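Protein, related to general stress protein 26(GS26) of B.subtilis (PDB 2HQ7) is a pyridoxinephosphate oxidase-family relative of general stress protein 26 of Bacillus subtilis that probably binds a flavin and acts as an oxidoreductase. Local coordinates at residues D43-F48 with A79-V84; F48-N53 with I68-V73; M38-D43 with P115-L120. One frame throughout, in Å; residues are numbered along the deposited sequence.

Contact 1: D43-F48 with A79-V84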
# COMPACT_ATOMS: atom_id res chain seq x y z
N ASP B 43 -12.72 14.54 4.40
CA ASP B 43 -12.73 15.68 5.28
C ASP B 43 -11.34 15.87 5.88
O ASP B 43 -11.00 15.27 6.90
CB ASP B 43 -13.77 15.49 6.38
CG ASP B 43 -13.87 16.71 7.31
OD1 ASP B 43 -13.34 17.79 6.97
OD2 ASP B 43 -14.49 16.58 8.38
N GLY B 44 -10.54 16.74 5.28
CA GLY B 44 -9.16 16.87 5.70
C GLY B 44 -8.49 15.52 5.81
O GLY B 44 -8.63 14.70 4.90
N LEU B 45 -7.79 15.28 6.92
CA LEU B 45 -7.17 13.96 7.19
C LEU B 45 -7.96 13.14 8.18
O LEU B 45 -7.54 12.06 8.60
CB LEU B 45 -5.77 14.12 7.75
CG LEU B 45 -4.78 14.98 6.99
CD1 LEU B 45 -3.43 14.90 7.67
CD2 LEU B 45 -4.71 14.50 5.57
N LYS B 46 -9.14 13.62 8.53
CA LYS B 46 -9.96 12.97 9.55
C LYS B 46 -10.80 11.82 9.03
O LYS B 46 -11.05 10.84 9.74
CB LYS B 46 -10.95 14.01 10.13
CG LYS B 46 -10.30 15.27 10.66
CD LYS B 46 -11.27 16.15 11.46
CE LYS B 46 -11.80 17.34 10.65
NZ LYS B 46 -13.00 18.00 11.32
N LYS B 47 -11.33 11.98 7.82
CA LYS B 47 -12.37 11.07 7.34
C LYS B 47 -12.31 10.94 5.83
O LYS B 47 -12.18 11.92 5.10
CB LYS B 47 -13.79 11.52 7.80
CG LYS B 47 -14.47 10.58 8.79
CD LYS B 47 -15.94 10.95 9.06
CE LYS B 47 -16.60 10.10 10.18
NZ LYS B 47 -18.12 10.17 10.20
N PHE B 48 -12.39 9.69 5.37
CA PHE B 48 -12.38 9.38 3.95
C PHE B 48 -13.57 8.49 3.61
O PHE B 48 -13.85 7.53 4.31
CB PHE B 48 -11.10 8.67 3.59
CG PHE B 48 -9.92 9.56 3.62
CD1 PHE B 48 -9.39 9.98 4.85
CD2 PHE B 48 -9.38 10.06 2.46
CE1 PHE B 48 -8.33 10.82 4.91
CE2 PHE B 48 -8.29 10.90 2.52
CZ PHE B 48 -7.78 11.29 3.75
N ALA B 79 7.72 10.98 -1.44
CA ALA B 79 6.96 11.35 -0.28
C ALA B 79 5.70 10.49 -0.27
O ALA B 79 5.19 10.06 -1.31
CB ALA B 79 6.60 12.85 -0.29
N GLY B 80 5.23 10.24 0.93
CA GLY B 80 4.02 9.51 1.11
C GLY B 80 3.37 9.91 2.40
O GLY B 80 3.99 10.48 3.29
N LEU B 81 2.10 9.58 2.52
CA LEU B 81 1.36 9.83 3.72
C LEU B 81 0.62 8.56 4.07
O LEU B 81 -0.06 8.01 3.22
CB LEU B 81 0.36 10.95 3.44
CG LEU B 81 -0.77 11.07 4.46
CD1 LEU B 81 -0.21 11.54 5.77
CD2 LEU B 81 -1.81 12.07 3.96
N MSE B 82 0.73 8.09 5.32
CA MSE B 82 -0.04 6.94 5.76
C MSE B 82 -0.95 7.35 6.89
O MSE B 82 -0.51 7.99 7.84
CB MSE B 82 0.85 5.82 6.26
CG MSE B 82 0.07 4.74 7.00
SE MSE B 82 1.12 3.43 7.90
CE MSE B 82 1.78 4.32 9.53
N LEU B 83 -2.21 6.90 6.81
CA LEU B 83 -3.17 7.14 7.88
C LEU B 83 -3.64 5.81 8.36
O LEU B 83 -3.91 4.92 7.54
CB LEU B 83 -4.37 7.94 7.39
CG LEU B 83 -4.04 9.31 6.78
CD1 LEU B 83 -5.30 9.86 6.07
CD2 LEU B 83 -3.50 10.33 7.80
N VAL B 84 -3.79 5.70 9.68
CA VAL B 84 -4.18 4.47 10.35
C VAL B 84 -5.49 4.68 11.11
O VAL B 84 -5.71 5.72 11.74
CB VAL B 84 -3.07 4.01 11.32
CG1 VAL B 84 -3.58 2.80 12.21
CG2 VAL B 84 -1.85 3.67 10.56
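Leu45 and Phe48 meet Leu81 and Leu83 inside the antiparallel beta barrel of the pyridoxinephosphate oxidase family, where strands 47-53 and 79-90 both pair with strand 117-131. No hydrogen bond joins the two segments, and the side chains that meet are all apolar. CE1 of Phe48 lies 3.4 Å from CD1 of Leu83; the two side chains cross at about a right angle, and the methyl meets the ring obliquely. Leu83 CG stands anti to its own carbonyl carbon (chi1 -58°), which carries the two methyls toward the turn. Leu45 is buried more broadly: its CD2 is 4.1 Å from CD2 of Leu81, its CB lies near Leu83 CD2, and Leu8 and Asn12 of helix 5-16 also pack on it.

Polar interactions shape the turn itself. Lys46 and Lys47 both face Asp43 in a classic beta bulge, with Asp43 N hydrogen-bonded to Lys47 O at 2.8 Å and Lys46 N to Asp43 O at 3.0 Å. Outside the segments, Tyr144 OH hydrogen-bonds to Leu45 N. The carbonyl of Leu45 fares differently: buried without a polar partner, its O lies at the edge of the Phe48 ring, in the ring plane, and 4.0 Å from Leu83 CD1.

Contact 2: F48-N53 with I68-V73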
# COMPACT_ATOMS: atom_id res chain seq x y z
N PHE B 48 -12.39 9.69 5.37
CA PHE B 48 -12.38 9.38 3.95
C PHE B 48 -13.57 8.49 3.61
O PHE B 48 -13.85 7.53 4.31
CB PHE B 48 -11.10 8.67 3.59
CG PHE B 48 -9.92 9.56 3.62
CD1 PHE B 48 -9.39 9.98 4.85
CD2 PHE B 48 -9.38 10.06 2.46
CE1 PHE B 48 -8.33 10.82 4.91
CE2 PHE B 48 -8.29 10.90 2.52
CZ PHE B 48 -7.78 11.29 3.75
N TRP B 49 -14.21 8.76 2.50
CA TRP B 49 -15.27 7.90 2.01
C TRP B 49 -14.74 7.32 0.73
O TRP B 49 -14.27 8.06 -0.14
CB TRP B 49 -16.54 8.72 1.76
CG TRP B 49 -17.23 9.16 3.01
CD1 TRP B 49 -18.23 8.52 3.65
CD2 TRP B 49 -16.96 10.35 3.77
NE1 TRP B 49 -18.59 9.20 4.77
CE2 TRP B 49 -17.86 10.36 4.83
CE3 TRP B 49 -16.10 11.42 3.61
CZ2 TRP B 49 -17.86 11.38 5.79
CZ3 TRP B 49 -16.10 12.42 4.53
CH2 TRP B 49 -17.00 12.41 5.61
N LEU B 50 -14.77 6.00 0.63
CA LEU B 50 -14.10 5.33 -0.47
C LEU B 50 -15.04 4.39 -1.16
O LEU B 50 -16.01 3.91 -0.56
CB LEU B 50 -12.91 4.52 0.06
CG LEU B 50 -11.86 5.21 0.91
CD1 LEU B 50 -11.01 4.16 1.57
CD2 LEU B 50 -10.99 6.20 0.03
N SER B 51 -14.73 4.13 -2.42
CA SER B 51 -15.45 3.15 -3.22
C SER B 51 -14.59 1.97 -3.63
O SER B 51 -13.45 2.14 -3.98
CB SER B 51 -15.97 3.78 -4.50
OG SER B 51 -16.91 2.92 -5.09
N THR B 52 -15.19 0.79 -3.62
CA THR B 52 -14.58 -0.40 -4.18
C THR B 52 -15.66 -1.35 -4.65
O THR B 52 -16.86 -1.18 -4.35
CB THR B 52 -13.64 -1.06 -3.15
OG1 THR B 52 -12.73 -1.95 -3.83
CG2 THR B 52 -14.43 -1.81 -2.05
N ASN B 53 -15.24 -2.36 -5.41
CA ASN B 53 -16.15 -3.38 -5.89
C ASN B 53 -16.58 -4.33 -4.76
O ASN B 53 -15.75 -4.78 -3.97
CB ASN B 53 -15.54 -4.15 -7.05
CG ASN B 53 -14.19 -4.78 -6.68
OD1 ASN B 53 -13.12 -4.17 -6.88
ND2 ASN B 53 -14.25 -5.98 -6.11
N ILE B 68 -7.48 -0.81 9.43
CA ILE B 68 -6.93 -0.64 8.13
C ILE B 68 -5.94 0.50 8.15
O ILE B 68 -5.80 1.26 9.13
CB ILE B 68 -8.02 -0.39 7.04
CG1 ILE B 68 -8.67 0.97 7.17
CG2 ILE B 68 -9.06 -1.50 6.99
CD1 ILE B 68 -9.13 1.51 5.82
N CYS B 69 -5.28 0.67 7.03
CA CYS B 69 -4.55 1.89 6.81
C CYS B 69 -4.71 2.33 5.38
O CYS B 69 -5.00 1.54 4.48
CB CYS B 69 -3.10 1.73 7.20
SG CYS B 69 -2.12 0.97 5.96
N LEU B 70 -4.59 3.62 5.19
CA LEU B 70 -4.57 4.24 3.83
C LEU B 70 -3.19 4.75 3.52
O LEU B 70 -2.49 5.25 4.42
CB LEU B 70 -5.53 5.43 3.75
CG LEU B 70 -7.02 5.25 4.08
CD1 LEU B 70 -7.83 6.50 3.64
CD2 LEU B 70 -7.54 4.08 3.36
N TYR B 71 -2.79 4.69 2.26
CA TYR B 71 -1.50 5.27 1.85
C TYR B 71 -1.64 6.09 0.58
O TYR B 71 -2.29 5.66 -0.37
CB TYR B 71 -0.46 4.16 1.65
CG TYR B 71 0.95 4.65 1.51
CD1 TYR B 71 1.72 4.94 2.63
CD2 TYR B 71 1.51 4.86 0.27
CE1 TYR B 71 3.02 5.41 2.51
CE2 TYR B 71 2.82 5.34 0.15
CZ TYR B 71 3.55 5.60 1.29
OH TYR B 71 4.83 6.08 1.16
N PHE B 72 -1.00 7.26 0.56
CA PHE B 72 -1.01 8.16 -0.57
C PHE B 72 0.41 8.43 -0.90
O PHE B 72 1.20 8.69 -0.01
CB PHE B 72 -1.64 9.51 -0.20
CG PHE B 72 -2.98 9.40 0.40
CD1 PHE B 72 -3.12 9.11 1.75
CD2 PHE B 72 -4.13 9.54 -0.38
CE1 PHE B 72 -4.35 8.99 2.32
CE2 PHE B 72 -5.38 9.40 0.20
CZ PHE B 72 -5.48 9.13 1.55
N VAL B 73 0.77 8.37 -2.17
CA VAL B 73 2.17 8.56 -2.49
C VAL B 73 2.34 9.53 -3.64
O VAL B 73 1.44 9.63 -4.46
CB VAL B 73 2.82 7.19 -2.85
CG1 VAL B 73 2.45 6.78 -4.27
CG2 VAL B 73 4.35 7.21 -2.57
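Leu70 N probably donates a hydrogen bond to Leu83 O, tying strand 67-74 to strand 79-90 while the Leu70 side chain reaches across the barrel to Phe48 and Leu50. Phe72 O is engaged in the same way by Leu81 N. Between segments 48-53 and 68-73 themselves there is no hydrogen bond: the strands cross at 87° with their axes 11.1 Å apart, and side chains fill the distance.

Leu70 divides its two methyls between two partners. CD1 sits over one face of the Phe48 ring in a CH-pi contact, 4.1 Å from the centroid and 24° off the normal, displaced toward the rim so that CG is the nearest ring atom. CD2 meets Leu50 CD1 tip to tip at 3.9 Å. Leu70 CG lies anti to the carbonyl carbon, and from there the branch spreads its methyls to both residues.

Phe72 comes at Phe48 from the opposite direction. Its CZ reaches CE2 of Phe48 at 3.5 Å, and the ring centroids are 5.5 Å apart with the planes inclined at 39°, an oblique aromatic pairing. Val21 of strand 20-26 packs against Leu50, Leu70 and Phe72 and so borders the cluster, while Phe122 of strand 117-131 touches both Phe48 and Leu70.

All four touching residues are buried, and the centre of the contact lies about 2 Å from the centre of the chain. With methyl and aromatic groups alone meeting across the barrel, the two walls are held together here by dispersion and by exclusion of water, and no directional polar bond contributes across the contact.

Contact 3: M38-D43 with P115-L120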
# COMPACT_ATOMS: atom_id res chain seq x y z
N MSE B 38 -11.10 3.88 -4.60
CA MSE B 38 -11.37 5.22 -5.11
C MSE B 38 -11.86 6.09 -3.95
O MSE B 38 -12.67 5.65 -3.13
CB MSE B 38 -12.37 5.17 -6.28
CG MSE B 38 -13.26 6.41 -6.43
SE MSE B 38 -14.16 6.46 -8.19
CE MSE B 38 -12.54 6.95 -9.22
N ARG B 39 -11.30 7.28 -3.87
CA ARG B 39 -11.69 8.28 -2.92
C ARG B 39 -12.91 9.00 -3.48
O ARG B 39 -12.81 9.70 -4.47
CB ARG B 39 -10.59 9.31 -2.70
CG ARG B 39 -11.00 10.38 -1.68
CD ARG B 39 -9.95 11.43 -1.46
NE ARG B 39 -9.54 12.12 -2.67
CZ ARG B 39 -10.25 13.03 -3.31
NH1 ARG B 39 -11.48 13.37 -2.92
NH2 ARG B 39 -9.75 13.58 -4.39
N LEU B 40 -14.05 8.80 -2.82
CA LEU B 40 -15.27 9.51 -3.15
C LEU B 40 -15.24 10.90 -2.50
O LEU B 40 -15.64 11.88 -3.10
CB LEU B 40 -16.49 8.73 -2.64
CG LEU B 40 -16.72 7.38 -3.29
CD1 LEU B 40 -17.90 6.65 -2.60
CD2 LEU B 40 -16.92 7.42 -4.78
N LYS B 41 -14.76 10.98 -1.27
CA LYS B 41 -14.81 12.23 -0.53
C LYS B 41 -13.83 12.17 0.62
O LYS B 41 -13.54 11.08 1.13
CB LYS B 41 -16.24 12.46 0.04
CG LYS B 41 -16.38 13.73 0.90
CD LYS B 41 -17.79 13.98 1.38
CE LYS B 41 -17.91 15.40 1.97
NZ LYS B 41 -18.00 16.41 0.90
N HIS B 42 -13.33 13.32 1.03
CA HIS B 42 -12.67 13.36 2.31
C HIS B 42 -12.92 14.63 3.08
O HIS B 42 -13.31 15.65 2.50
CB HIS B 42 -11.17 13.13 2.15
CG HIS B 42 -10.46 14.25 1.47
ND1 HIS B 42 -9.61 15.10 2.13
CD2 HIS B 42 -10.47 14.65 0.18
CE1 HIS B 42 -9.11 15.98 1.27
NE2 HIS B 42 -9.63 15.73 0.08
N ASP B 43 -12.72 14.54 4.40
CA ASP B 43 -12.73 15.68 5.28
C ASP B 43 -11.34 15.87 5.88
O ASP B 43 -11.00 15.27 6.90
CB ASP B 43 -13.77 15.49 6.38
CG ASP B 43 -13.87 16.71 7.31
OD1 ASP B 43 -13.34 17.79 6.97
OD2 ASP B 43 -14.49 16.58 8.38
N PRO B 115 -24.94 -3.54 -8.06
CA PRO B 115 -24.59 -4.41 -6.95
C PRO B 115 -23.09 -4.42 -6.63
O PRO B 115 -22.74 -4.85 -5.56
CB PRO B 115 -25.05 -5.79 -7.42
CG PRO B 115 -25.10 -5.71 -8.88
CD PRO B 115 -25.45 -4.31 -9.22
N ASP B 116 -22.23 -3.94 -7.54
CA ASP B 116 -20.82 -3.88 -7.27
C ASP B 116 -20.32 -2.58 -6.64
O ASP B 116 -19.11 -2.44 -6.42
CB ASP B 116 -20.04 -4.12 -8.56
CG ASP B 116 -20.39 -5.44 -9.21
OD1 ASP B 116 -20.38 -6.47 -8.51
OD2 ASP B 116 -20.70 -5.43 -10.42
N TYR B 117 -21.21 -1.62 -6.38
CA TYR B 117 -20.83 -0.37 -5.76
C TYR B 117 -20.92 -0.56 -4.26
O TYR B 117 -22.00 -0.71 -3.72
CB TYR B 117 -21.76 0.74 -6.25
CG TYR B 117 -21.68 2.10 -5.55
CD1 TYR B 117 -20.47 2.65 -5.19
CD2 TYR B 117 -22.83 2.83 -5.29
CE1 TYR B 117 -20.41 3.90 -4.56
CE2 TYR B 117 -22.77 4.09 -4.65
CZ TYR B 117 -21.56 4.60 -4.28
OH TYR B 117 -21.49 5.84 -3.66
N THR B 118 -19.77 -0.59 -3.60
CA THR B 118 -19.70 -0.59 -2.14
C THR B 118 -19.08 0.74 -1.69
O THR B 118 -18.12 1.21 -2.28
CB THR B 118 -18.86 -1.78 -1.62
OG1 THR B 118 -19.62 -2.98 -1.77
CG2 THR B 118 -18.45 -1.63 -0.12
N ALA B 119 -19.67 1.36 -0.67
CA ALA B 119 -19.12 2.59 -0.13
C ALA B 119 -18.64 2.33 1.27
O ALA B 119 -19.31 1.64 2.06
CB ALA B 119 -20.15 3.68 -0.14
N LEU B 120 -17.49 2.89 1.60
CA LEU B 120 -16.88 2.72 2.93
C LEU B 120 -16.56 4.05 3.56
O LEU B 120 -16.32 5.03 2.88
CB LEU B 120 -15.59 1.89 2.81
CG LEU B 120 -15.87 0.55 2.16
CD1 LEU B 120 -15.60 0.72 0.67
CD2 LEU B 120 -15.04 -0.55 2.70
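Leu40 and Ala119 have the nearest CA atoms across the segments, 8.5 Å apart, a spacing explained by strand 47-53, which pairs with both strand 32-43 and strand 117-131 and lies between them. The backbone at Leu40 departs from strand geometry (phi -81°, psi -40°) because Leu40 and Lys41 both face Trp49 in a classic beta bulge.

One methyl carries the contact. Leu40 CD1 lies at the edge of the Tyr117 ring, near its plane, 3.8 Å from OH and 4.2 Å from CE1. The two side chains approach from opposite directions; with CG anti to the backbone N (chi1 170°), the tyrosine brings its far end nearer to Leu40 than its CB direction would suggest. CB of Ala119, at 4.5 Å from the same methyl, adds a looser touch. The phenol OH hydrogen-bonds outside the two segments, to Lys96 O, which helps to position the hydroxyl end beside the leucine. Trp100 meets the Tyr117 ring edge-to-face.

Leu99 of helix 93-99 packs on both Leu40 and Tyr117, and Ser51 of the intervening strand touches the same pair, placing the contact where strands 32-43, 47-53 and 117-131 meet helix 93-99.

Strand 47-53 links all three contacts: it supplies Phe48 to contacts 1 and 2 and lies between the two strands of contact 3. The centres of contacts 1 and 2 lie about 9 Å apart, as do those of contacts 2 and 3, whereas contacts 1 and 3 are about 15 Å apart. Ser51 N to Met38 O, at 2.7 Å, probably hydrogen-bonds contact 2 to contact 3. The segments of contacts 1 and 3 share Asp43, and Phe48 CD2 comes within 3.6 Å of His42 CB. Segments 79-84 and 68-73 also pack on Ile34 of the second subunit; in related flavoproteins the cofactor typically binds at such a dimer interface.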